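Local coordinates for chorismate mutase (PDB 6CNZ), which probably catalyses the rearrangement of chorismate to prephenate, the first step on the branch leading to phenylalanine and tyrosine, at residues A[110-113]-A[114-118]; A[135-138]-A[139-143]; A[147-150]-A[151-155]. One frame throughout, in Å; residues are numbered along the deposited sequence.

Contact 1: residues A[110-113]-A[114-118]; sequences STRP and QLDRL. With NO3 (nitrate ion), chain H.
Gln114 reaches back along its own helix to the carbonyl of Ser110, and its side chain lies along the preceding turn as far as NE2. CB rests 3.4 Å from Thr111 O. A chi1 of -64° keeps CG beside the backbone N, which brings CG within 3.5 Å of Ser110 O. From there the chain runs out extended, and NE2 gives Ser110 O a nearly straight hydrogen bond of 2.9 Å (172° at the hydrogen). The oxygen lies in the amide plane of Gln114, whereas NE2 approaches from above the Ser110 carbonyl plane, 57° out of it. The helix is kinked at Pro113, which has no N-H to give, and Gln114 N stays 3.9 Å from Ser110 O. The glutamine amide thus takes up a carbonyl that its own backbone N would normally serve; Gln114 N makes a weak bond to Thr111 O instead. Beyond the kink, backbone bonds from Leu115, Asp116 and Arg117 return to Thr111, Arg112 and Pro113.

Arg112 carries its charge to a nitrate, probably from the crystallisation liquor. The ion meets the guanidinium at its edge: NE bonds to nitrate O3 at 3.0 Å and NH2 to the same oxygen at 2.9 Å. The carboxylate of Asp116 passes the aliphatic part of Arg112, but Arg112 NE and Asp116 OD1 are still 5.6 Å apart, so any attraction acts at a distance. Leu115 CD1 borders the ion, 3.9 Å from its O2.

Leu115, Leu118 and Thr111 lie on the inner side of helix 107-129: Leu115 packs on Arg27 and Val34, Leu118 on Leu23, and Thr111 on Pro33 and Val34, facing helices 15-29 and 31-41. Arg117 turns instead to the second subunit, where its NH2 bonds to Thr153 O.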
ATOM      1  N   SER A 110     -11.112  -3.111 -11.200  1.00 33.28           N
ATOM      2  CA  SER A 110      -9.830  -3.332 -10.549  1.00 33.30           C
ATOM      3  C   SER A 110      -9.374  -2.116  -9.749  1.00 38.92           C
ATOM      4  O   SER A 110      -9.146  -2.214  -8.537  1.00 37.97           O
ATOM      5  CB  SER A 110      -8.775  -3.737 -11.592  1.00 34.29           C
ATOM      6  OG  SER A 110      -7.506  -3.970 -10.993  1.00 37.67           O
ATOM      7  N   THR A 111      -9.241  -0.950 -10.382  1.00 32.05           N
ATOM      8  CA  THR A 111      -8.602   0.153  -9.672  1.00 29.78           C
ATOM      9  C   THR A 111      -9.559   0.839  -8.689  1.00 34.87           C
ATOM     10  O   THR A 111      -9.224   1.042  -7.514  1.00 27.91           O
ATOM     11  CB  THR A 111      -8.025   1.149 -10.678  1.00 30.20           C
ATOM     12  OG1 THR A 111      -7.109   0.470 -11.557  1.00 33.48           O
ATOM     13  CG2 THR A 111      -7.285   2.252  -9.951  1.00 23.51           C
ATOM     14  N   ARG A 112     -10.760   1.191  -9.134  1.00 27.79           N
ATOM     15  CA  ARG A 112     -11.658   1.945  -8.259  1.00 32.62           C
ATOM     16  C   ARG A 112     -12.080   1.211  -6.982  1.00 34.85           C
ATOM     17  O   ARG A 112     -12.248   1.890  -5.953  1.00 41.14           O
ATOM     18  CB  ARG A 112     -12.894   2.388  -9.050  1.00 41.31           C
ATOM     19  CG  ARG A 112     -13.823   3.284  -8.257  1.00 59.23           C
ATOM     20  CD  ARG A 112     -14.801   3.980  -9.176  1.00 68.57           C
ATOM     21  NE  ARG A 112     -14.142   4.942 -10.059  1.00 70.52           N
ATOM     22  CZ  ARG A 112     -14.487   5.144 -11.330  1.00 72.64           C
ATOM     23  NH1 ARG A 112     -15.477   4.437 -11.886  1.00 70.31           N
ATOM     24  NH2 ARG A 112     -13.837   6.049 -12.052  1.00 69.28           N
ATOM     25  N   PRO A 113     -12.281  -0.112  -6.957  1.00 31.98           N
ATOM     26  CA  PRO A 113     -12.542  -0.759  -5.659  1.00 35.17           C
ATOM     27  C   PRO A 113     -11.406  -0.583  -4.665  1.00 37.92           C
ATOM     28  O   PRO A 113     -11.659  -0.461  -3.461  1.00 37.68           O
ATOM     29  CB  PRO A 113     -12.743  -2.231  -6.035  1.00 37.42           C
ATOM     30  CG  PRO A 113     -13.203  -2.198  -7.442  1.00 38.76           C
ATOM     31  CD  PRO A 113     -12.441  -1.063  -8.071  1.00 32.59           C
ATOM     32  N   GLN A 114     -10.157  -0.569  -5.133  1.00 29.30           N
ATOM     33  CA  GLN A 114      -9.037  -0.340  -4.226  1.00 33.59           C
ATOM     34  C   GLN A 114      -9.056   1.092  -3.695  1.00 33.05           C
ATOM     35  O   GLN A 114      -8.788   1.339  -2.510  1.00 26.32           O
ATOM     36  CB  GLN A 114      -7.718  -0.629  -4.950  1.00 34.19           C
ATOM     37  CG  GLN A 114      -7.514  -2.082  -5.406  1.00 42.05           C
ATOM     38  CD  GLN A 114      -6.236  -2.248  -6.239  1.00 45.17           C
ATOM     39  OE1 GLN A 114      -5.135  -2.333  -5.695  1.00 42.25           O
ATOM     40  NE2 GLN A 114      -6.382  -2.274  -7.561  1.00 38.73           N
ATOM     41  N   LEU A 115      -9.366   2.047  -4.567  1.00 34.14           N
ATOM     42  CA  LEU A 115      -9.505   3.430  -4.136  1.00 32.35           C
ATOM     43  C   LEU A 115     -10.613   3.578  -3.108  1.00 36.86           C
ATOM     44  O   LEU A 115     -10.464   4.322  -2.129  1.00 35.13           O
ATOM     45  CB  LEU A 115      -9.774   4.313  -5.346  1.00 24.44           C
ATOM     46  CG  LEU A 115      -8.584   4.600  -6.253  1.00 28.74           C
ATOM     47  CD1 LEU A 115      -9.067   5.308  -7.523  1.00 28.33           C
ATOM     48  CD2 LEU A 115      -7.525   5.449  -5.493  1.00 24.06           C
ATOM     49  N   ASP A 116     -11.740   2.873  -3.310  1.00 33.06           N
ATOM     50  CA  ASP A 116     -12.876   3.042  -2.414  1.00 38.07           C
ATOM     51  C   ASP A 116     -12.581   2.477  -1.027  1.00 39.37           C
ATOM     52  O   ASP A 116     -12.926   3.102  -0.021  1.00 37.46           O
ATOM     53  CB  ASP A 116     -14.137   2.401  -3.013  1.00 49.25           C
ATOM     54  CG  ASP A 116     -14.658   3.151  -4.254  1.00 57.73           C
ATOM     55  OD1 ASP A 116     -14.312   4.341  -4.456  1.00 54.36           O
ATOM     56  OD2 ASP A 116     -15.431   2.543  -5.029  1.00 59.83           O
ATOM     57  N   ARG A 117     -11.947   1.302  -0.944  1.00 35.27           N
ATOM     58  CA  ARG A 117     -11.528   0.795   0.365  1.00 42.22           C
ATOM     59  C   ARG A 117     -10.642   1.798   1.102  1.00 41.05           C
ATOM     60  O   ARG A 117     -10.723   1.924   2.326  1.00 39.20           O
ATOM     61  CB  ARG A 117     -10.775  -0.526   0.224  1.00 41.30           C
ATOM     62  CG  ARG A 117     -11.602  -1.717  -0.201  1.00 52.23           C
ATOM     63  CD  ARG A 117     -10.821  -2.987   0.081  1.00 62.93           C
ATOM     64  NE  ARG A 117     -10.566  -3.112   1.513  1.00 69.07           N
ATOM     65  CZ  ARG A 117     -11.113  -4.036   2.296  1.00 72.69           C
ATOM     66  NH1 ARG A 117     -11.932  -4.952   1.790  1.00 72.09           N
ATOM     67  NH2 ARG A 117     -10.827  -4.050   3.590  1.00 74.05           N
ATOM     68  N   LEU A 118      -9.762   2.496   0.384  1.00 36.98           N
ATOM     69  CA  LEU A 118      -8.831   3.380   1.080  1.00 32.10           C
ATOM     70  C   LEU A 118      -9.540   4.589   1.686  1.00 37.41           C
ATOM     71  O   LEU A 118      -9.057   5.158   2.675  1.00 37.53           O
ATOM     72  CB  LEU A 118      -7.709   3.811   0.139  1.00 28.99           C
ATOM     73  CG  LEU A 118      -6.671   2.689  -0.007  1.00 33.11           C
ATOM     74  CD1 LEU A 118      -5.793   2.896  -1.228  1.00 28.03           C
ATOM     75  CD2 LEU A 118      -5.825   2.545   1.235  1.00 36.88           C
TER
HETATM   76  N   NO3 H 302     -11.182   7.848 -10.498  1.00 69.00           N
HETATM   77  O1  NO3 H 302     -11.392   8.276 -11.673  1.00 68.71           O
HETATM   78  O2  NO3 H 302     -10.196   8.304  -9.835  1.00 73.54           O
HETATM   79  O3  NO3 H 302     -11.958   6.984  -9.987  1.00 66.87           O

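Contact 2: residues A[135-138]-A[139-143]; sequences APDC and PSRLA
Asp137 meets both Ser140 and Arg141 as the chain enters helix 138-153, and hydrogen bonds do most of the joining. Asp137 O receives two: Arg141 N at 3.1 Å, the first regular bond of the helix, and Ser140 OG at 3.2 Å, which comes in at an angle to the carbonyl. With chi1 at 65°, the serine hydroxyl lies between its own backbone N and carbonyl carbon and can fold back on the preceding turn; a small polar residue suits this first turn. Cys138 O continues the pattern with Leu142 N at 2.9 Å. Upstream, a type I beta turn from Ala135 to Cys138 is closed by Cys138 N on Ala135 O, and a water bridges Pro136 O to Ser140 N, weakly at the serine end.

The charged pair is looser. Asp137 OD1 and Arg141 NH1 form a long salt bridge of 3.7 Å, the carboxylate oxygen lying at the guanidinium edge while the two planes stand 83° apart. Arg141 CD comes equally near, 3.6 Å from Asp137 CG, so the aliphatic arm brushes the acid. Asp137 holds the N-cap position without a capping bond from its side chain; its negative charge would still probably favour the helix start.

The Pro139 ring follows directly on Cys138, and the peptide link holds Pro139 CD 3.4 Å from Cys138 CB. Proline fits the first turn, where a backbone N-H has no carbonyl of an earlier turn to meet.

Covalently, Cys138 SG forms the disulfide with Cys171, tying the start of this helix to the chain's C-terminal loop, and Pro139 packs on Cys171 too. On the side of helix 15-29, Leu142 meets Val21 and Arg141 meets Leu17, seating the first turns against that helix.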
ATOM      1  N   ALA A 135      -0.898  20.172  17.636  1.00 39.34           N
ATOM      2  CA  ALA A 135       0.237  19.994  18.528  1.00 42.07           C
ATOM      3  C   ALA A 135       1.444  20.733  17.961  1.00 38.79           C
ATOM      4  O   ALA A 135       1.677  20.699  16.749  1.00 38.27           O
ATOM      5  CB  ALA A 135       0.570  18.518  18.722  1.00 39.43           C
ATOM      6  N   PRO A 136       2.213  21.417  18.807  1.00 41.67           N
ATOM      7  CA  PRO A 136       3.328  22.230  18.288  1.00 47.72           C
ATOM      8  C   PRO A 136       4.328  21.449  17.450  1.00 43.88           C
ATOM      9  O   PRO A 136       4.850  21.985  16.464  1.00 44.13           O
ATOM     10  CB  PRO A 136       3.971  22.796  19.563  1.00 50.79           C
ATOM     11  CG  PRO A 136       2.912  22.708  20.604  1.00 47.35           C
ATOM     12  CD  PRO A 136       2.065  21.527  20.270  1.00 44.30           C
ATOM     13  N   ASP A 137       4.601  20.190  17.785  1.00 44.27           N
ATOM     14  CA  ASP A 137       5.565  19.410  17.022  1.00 48.19           C
ATOM     15  C   ASP A 137       4.926  18.498  15.974  1.00 50.58           C
ATOM     16  O   ASP A 137       5.619  17.644  15.411  1.00 45.54           O
ATOM     17  CB  ASP A 137       6.446  18.588  17.965  1.00 51.87           C
ATOM     18  CG  ASP A 137       5.646  17.735  18.915  1.00 57.10           C
ATOM     19  OD1 ASP A 137       4.402  17.661  18.768  1.00 52.74           O
ATOM     20  OD2 ASP A 137       6.271  17.146  19.823  1.00 66.22           O
ATOM     21  N   CYS A 138       3.628  18.645  15.703  1.00 49.82           N
ATOM     22  CA  CYS A 138       3.017  17.879  14.616  1.00 32.47           C
ATOM     23  C   CYS A 138       3.760  18.045  13.300  1.00 35.97           C
ATOM     24  O   CYS A 138       4.102  17.024  12.681  1.00 34.40           O
ATOM     25  CB  CYS A 138       1.538  18.264  14.443  1.00 35.59           C
ATOM     26  SG  CYS A 138       0.639  17.345  13.104  1.00 41.01           S
ATOM     27  N   PRO A 139       4.066  19.261  12.826  1.00 36.46           N
ATOM     28  CA  PRO A 139       4.706  19.370  11.505  1.00 38.29           C
ATOM     29  C   PRO A 139       6.033  18.630  11.392  1.00 40.74           C
ATOM     30  O   PRO A 139       6.296  18.006  10.354  1.00 32.50           O
ATOM     31  CB  PRO A 139       4.882  20.884  11.338  1.00 34.54           C
ATOM     32  CG  PRO A 139       3.777  21.469  12.150  1.00 34.88           C
ATOM     33  CD  PRO A 139       3.733  20.595  13.365  1.00 40.26           C
ATOM     34  N   SER A 140       6.893  18.697  12.414  1.00 35.02           N
ATOM     35  CA  SER A 140       8.182  18.014  12.306  1.00 43.07           C
ATOM     36  C   SER A 140       8.026  16.496  12.405  1.00 39.87           C
ATOM     37  O   SER A 140       8.740  15.752  11.726  1.00 33.58           O
ATOM     38  CB  SER A 140       9.146  18.509  13.375  1.00 39.45           C
ATOM     39  OG  SER A 140       8.656  18.158  14.646  1.00 58.30           O
ATOM     40  N   ARG A 141       7.129  16.020  13.269  1.00 36.87           N
ATOM     41  CA  ARG A 141       6.877  14.588  13.344  1.00 36.97           C
ATOM     42  C   ARG A 141       6.309  14.055  12.026  1.00 34.60           C
ATOM     43  O   ARG A 141       6.764  13.023  11.520  1.00 32.08           O
ATOM     44  CB  ARG A 141       5.961  14.304  14.530  1.00 38.86           C
ATOM     45  CG  ARG A 141       6.646  14.679  15.853  1.00 47.38           C
ATOM     46  CD  ARG A 141       5.686  14.643  17.033  1.00 57.43           C
ATOM     47  NE  ARG A 141       4.998  13.363  17.144  1.00 64.96           N
ATOM     48  CZ  ARG A 141       3.986  13.128  17.973  1.00 71.09           C
ATOM     49  NH1 ARG A 141       3.540  14.088  18.772  1.00 69.52           N
ATOM     50  NH2 ARG A 141       3.415  11.932  17.998  1.00 77.62           N
ATOM     51  N   LEU A 142       5.359  14.778  11.427  1.00 34.32           N
ATOM     52  CA  LEU A 142       4.850  14.405  10.107  1.00 28.90           C
ATOM     53  C   LEU A 142       5.970  14.384   9.064  1.00 34.42           C
ATOM     54  O   LEU A 142       6.127  13.406   8.316  1.00 28.51           O
ATOM     55  CB  LEU A 142       3.745  15.369   9.682  1.00 25.93           C
ATOM     56  CG  LEU A 142       3.290  15.217   8.223  1.00 31.75           C
ATOM     57  CD1 LEU A 142       2.790  13.791   7.933  1.00 28.19           C
ATOM     58  CD2 LEU A 142       2.220  16.248   7.882  1.00 26.83           C
ATOM     59  N   ALA A 143       6.766  15.460   9.004  1.00 33.18           N
ATOM     60  CA  ALA A 143       7.844  15.528   8.021  1.00 28.81           C
ATOM     61  C   ALA A 143       8.831  14.388   8.209  1.00 36.01           C
ATOM     62  O   ALA A 143       9.387  13.876   7.227  1.00 28.63           O
ATOM     63  CB  ALA A 143       8.557  16.881   8.125  1.00 32.08           C
TER
HETATM   64  O   HOH W   1       6.763  21.258  14.552  1.00 41.03           O

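Contact 3: residues A[147-150]-A[151-155]; sequences ANWK and TLTRY. With NO3 (nitrate ion), chain G.
Thr153 grips the carbonyl of Trp149 twice: its backbone N bonds to Trp149 O at 3.0 Å and its OG1 at 2.9 Å. The hydroxyl gets there because chi1 of 50° sets OG1 between its own backbone N and carbonyl carbon, approaching Trp149 O from above that carbonyl's plane. The same rotation lays CG2 over one face of the indole, a CH-pi contact 3.8 Å from the six-membered ring centroid, so a threonine serves both needs of this buried place.

Two residues earlier Thr151 divides its donors between two carbonyls, OG1 giving Asn148 O a short 2.7 Å bond while its N bonds to Ala147 O. Asn148 O takes further, weak bonds from Leu152 N and Thr151 N, and from Arg128 of the second subunit. The amide oxygen of Asn148 is served by Arg144 NE. At the indole edge, Trp149 NE1 makes a weak 3.0 Å bond to nitrate O3 and another weak one to Ser25 OG; the ion is also held by Ser25 and Gln159.

Arg154, which itself has positive phi, closes the last turn through its N on Lys150 O at 3.0 Å. At this end of the helix, Thr153 O and the Tyr155 ring both receive Arg117 of the second subunit, through a hydrogen bond and a cation-pi contact. This is a helix C-terminus built into the dimer interface of an all-helical type II chorismate mutase.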
ATOM      1  N   ALA A 147       9.669  11.513   5.363  1.00 34.29           N
ATOM      2  CA  ALA A 147      11.028  11.205   4.934  1.00 31.36           C
ATOM      3  C   ALA A 147      11.379   9.747   5.205  1.00 30.68           C
ATOM      4  O   ALA A 147      12.028   9.102   4.381  1.00 30.33           O
ATOM      5  CB  ALA A 147      12.024  12.124   5.636  1.00 29.97           C
ATOM      6  N   ASN A 148      11.011   9.228   6.381  1.00 28.47           N
ATOM      7  CA  ASN A 148      11.256   7.817   6.656  1.00 28.54           C
ATOM      8  C   ASN A 148      10.635   6.951   5.567  1.00 36.24           C
ATOM      9  O   ASN A 148      11.277   6.041   5.030  1.00 33.87           O
ATOM     10  CB  ASN A 148      10.681   7.431   8.021  1.00 29.95           C
ATOM     11  CG  ASN A 148      11.575   7.852   9.185  1.00 50.69           C
ATOM     12  OD1 ASN A 148      12.769   8.119   9.002  1.00 62.24           O
ATOM     13  ND2 ASN A 148      11.000   7.906  10.394  1.00 39.23           N
ATOM     14  N   TRP A 149       9.380   7.242   5.220  1.00 26.10           N
ATOM     15  CA  TRP A 149       8.675   6.427   4.242  1.00 26.74           C
ATOM     16  C   TRP A 149       9.293   6.574   2.863  1.00 27.34           C
ATOM     17  O   TRP A 149       9.446   5.585   2.140  1.00 25.10           O
ATOM     18  CB  TRP A 149       7.197   6.820   4.215  1.00 25.66           C
ATOM     19  CG  TRP A 149       6.408   6.098   3.202  1.00 30.35           C
ATOM     20  CD1 TRP A 149       6.083   6.542   1.954  1.00 27.91           C
ATOM     21  CD2 TRP A 149       5.825   4.795   3.332  1.00 23.03           C
ATOM     22  NE1 TRP A 149       5.336   5.602   1.304  1.00 21.55           N
ATOM     23  CE2 TRP A 149       5.149   4.523   2.127  1.00 24.20           C
ATOM     24  CE3 TRP A 149       5.802   3.836   4.351  1.00 26.99           C
ATOM     25  CZ2 TRP A 149       4.460   3.325   1.906  1.00 25.85           C
ATOM     26  CZ3 TRP A 149       5.109   2.644   4.136  1.00 28.47           C
ATOM     27  CH2 TRP A 149       4.444   2.405   2.921  1.00 23.37           C
ATOM     28  N   LYS A 150       9.669   7.800   2.483  1.00 28.07           N
ATOM     29  CA  LYS A 150      10.239   7.988   1.155  1.00 29.80           C
ATOM     30  C   LYS A 150      11.529   7.212   1.011  1.00 31.47           C
ATOM     31  O   LYS A 150      11.832   6.690  -0.075  1.00 26.67           O
ATOM     32  CB  LYS A 150      10.483   9.472   0.874  1.00 31.86           C
ATOM     33  CG  LYS A 150       9.226  10.259   0.486  1.00 30.17           C
ATOM     34  CD  LYS A 150       9.590  11.756   0.417  1.00 37.86           C
ATOM     35  CE  LYS A 150       8.459  12.629  -0.108  1.00 42.54           C
ATOM     36  NZ  LYS A 150       8.819  14.078   0.063  1.00 50.59           N
ATOM     37  N   THR A 151      12.295   7.100   2.092  1.00 28.46           N
ATOM     38  CA  THR A 151      13.553   6.376   1.976  1.00 33.08           C
ATOM     39  C   THR A 151      13.335   4.875   1.876  1.00 31.31           C
ATOM     40  O   THR A 151      14.216   4.180   1.380  1.00 32.08           O
ATOM     41  CB  THR A 151      14.474   6.702   3.151  1.00 36.20           C
ATOM     42  OG1 THR A 151      13.853   6.275   4.369  1.00 48.33           O
ATOM     43  CG2 THR A 151      14.737   8.206   3.220  1.00 31.16           C
ATOM     44  N   LEU A 152      12.176   4.371   2.325  1.00 33.91           N
ATOM     45  CA  LEU A 152      11.835   2.954   2.186  1.00 28.09           C
ATOM     46  C   LEU A 152      11.371   2.626   0.776  1.00 34.64           C
ATOM     47  O   LEU A 152      11.858   1.677   0.154  1.00 36.15           O
ATOM     48  CB  LEU A 152      10.715   2.573   3.158  1.00 28.56           C
ATOM     49  CG  LEU A 152      11.028   2.448   4.631  1.00 29.21           C
ATOM     50  CD1 LEU A 152       9.774   2.081   5.375  1.00 26.35           C
ATOM     51  CD2 LEU A 152      12.127   1.396   4.833  1.00 34.31           C
ATOM     52  N   THR A 153      10.397   3.386   0.277  1.00 34.65           N
ATOM     53  CA  THR A 153       9.671   3.035  -0.931  1.00 30.35           C
ATOM     54  C   THR A 153      10.348   3.542  -2.205  1.00 34.99           C
ATOM     55  O   THR A 153      10.325   2.844  -3.220  1.00 27.75           O
ATOM     56  CB  THR A 153       8.238   3.562  -0.820  1.00 28.79           C
ATOM     57  OG1 THR A 153       8.262   4.943  -0.446  1.00 28.98           O
ATOM     58  CG2 THR A 153       7.487   2.778   0.242  1.00 30.99           C
ATOM     59  N   ARG A 154      10.957   4.734  -2.188  1.00 33.12           N
ATOM     60  CA  ARG A 154      11.769   5.219  -3.318  1.00 29.83           C
ATOM     61  C   ARG A 154      10.965   5.327  -4.629  1.00 34.56           C
ATOM     62  O   ARG A 154      11.392   4.866  -5.696  1.00 31.41           O
ATOM     63  CB  ARG A 154      13.008   4.331  -3.507  1.00 27.43           C
ATOM     64  CG  ARG A 154      13.770   4.114  -2.220  1.00 36.83           C
ATOM     65  CD  ARG A 154      15.100   3.421  -2.458  1.00 42.68           C
ATOM     66  NE  ARG A 154      16.128   4.349  -2.922  1.00 65.15           N
ATOM     67  CZ  ARG A 154      16.955   5.026  -2.124  1.00 69.12           C
ATOM     68  NH1 ARG A 154      17.849   5.843  -2.661  1.00 71.38           N
ATOM     69  NH2 ARG A 154      16.893   4.894  -0.796  1.00 62.71           N
ATOM     70  N   TYR A 155       9.791   5.955  -4.554  1.00 28.85           N
ATOM     71  CA  TYR A 155       9.069   6.292  -5.766  1.00 31.55           C
ATOM     72  C   TYR A 155       9.771   7.433  -6.513  1.00 37.05           C
ATOM     73  O   TYR A 155      10.635   8.142  -5.971  1.00 36.22           O
ATOM     74  CB  TYR A 155       7.631   6.694  -5.441  1.00 31.26           C
ATOM     75  CG  TYR A 155       6.722   5.549  -5.049  1.00 43.15           C
ATOM     76  CD1 TYR A 155       6.179   4.710  -6.016  1.00 43.34           C
ATOM     77  CD2 TYR A 155       6.388   5.320  -3.712  1.00 34.18           C
ATOM     78  CE1 TYR A 155       5.323   3.678  -5.667  1.00 47.52           C
ATOM     79  CE2 TYR A 155       5.541   4.290  -3.352  1.00 28.84           C
ATOM     80  CZ  TYR A 155       5.010   3.469  -4.336  1.00 40.09           C
ATOM     81  OH  TYR A 155       4.159   2.445  -3.994  1.00 31.47           O
TER
HETATM   82  N   NO3 G 301       5.236   7.880  -2.129  1.00 38.57           N
HETATM   83  O1  NO3 G 301       3.997   7.694  -2.337  1.00 35.69           O
HETATM   84  O2  NO3 G 301       5.925   8.569  -2.943  1.00 33.74           O
HETATM   85  O3  NO3 G 301       5.787   7.367  -1.110  1.00 38.86           O

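How the contacts relate
Contact 1 comes first along the chain, on helix 107-129; contacts 2 and 3 follow at the beginning and end of the next helix, 138-153, their centres 18 Å apart. Contacts 1 and 2 lie on opposite sides of the chain's centre, about 30 Å between centres, and within one chain contacts 1 and 3 have centres about 23 Å and nearest atoms about 10 Å apart. All three have side chains on helix 15-29, which therefore serves as a common packing partner. Contact 2 is tied within its subunit by the disulfide, whereas contacts 1 and 3 meet across the dimer: Arg117 of one subunit reaches Thr153 and Tyr155 of the other.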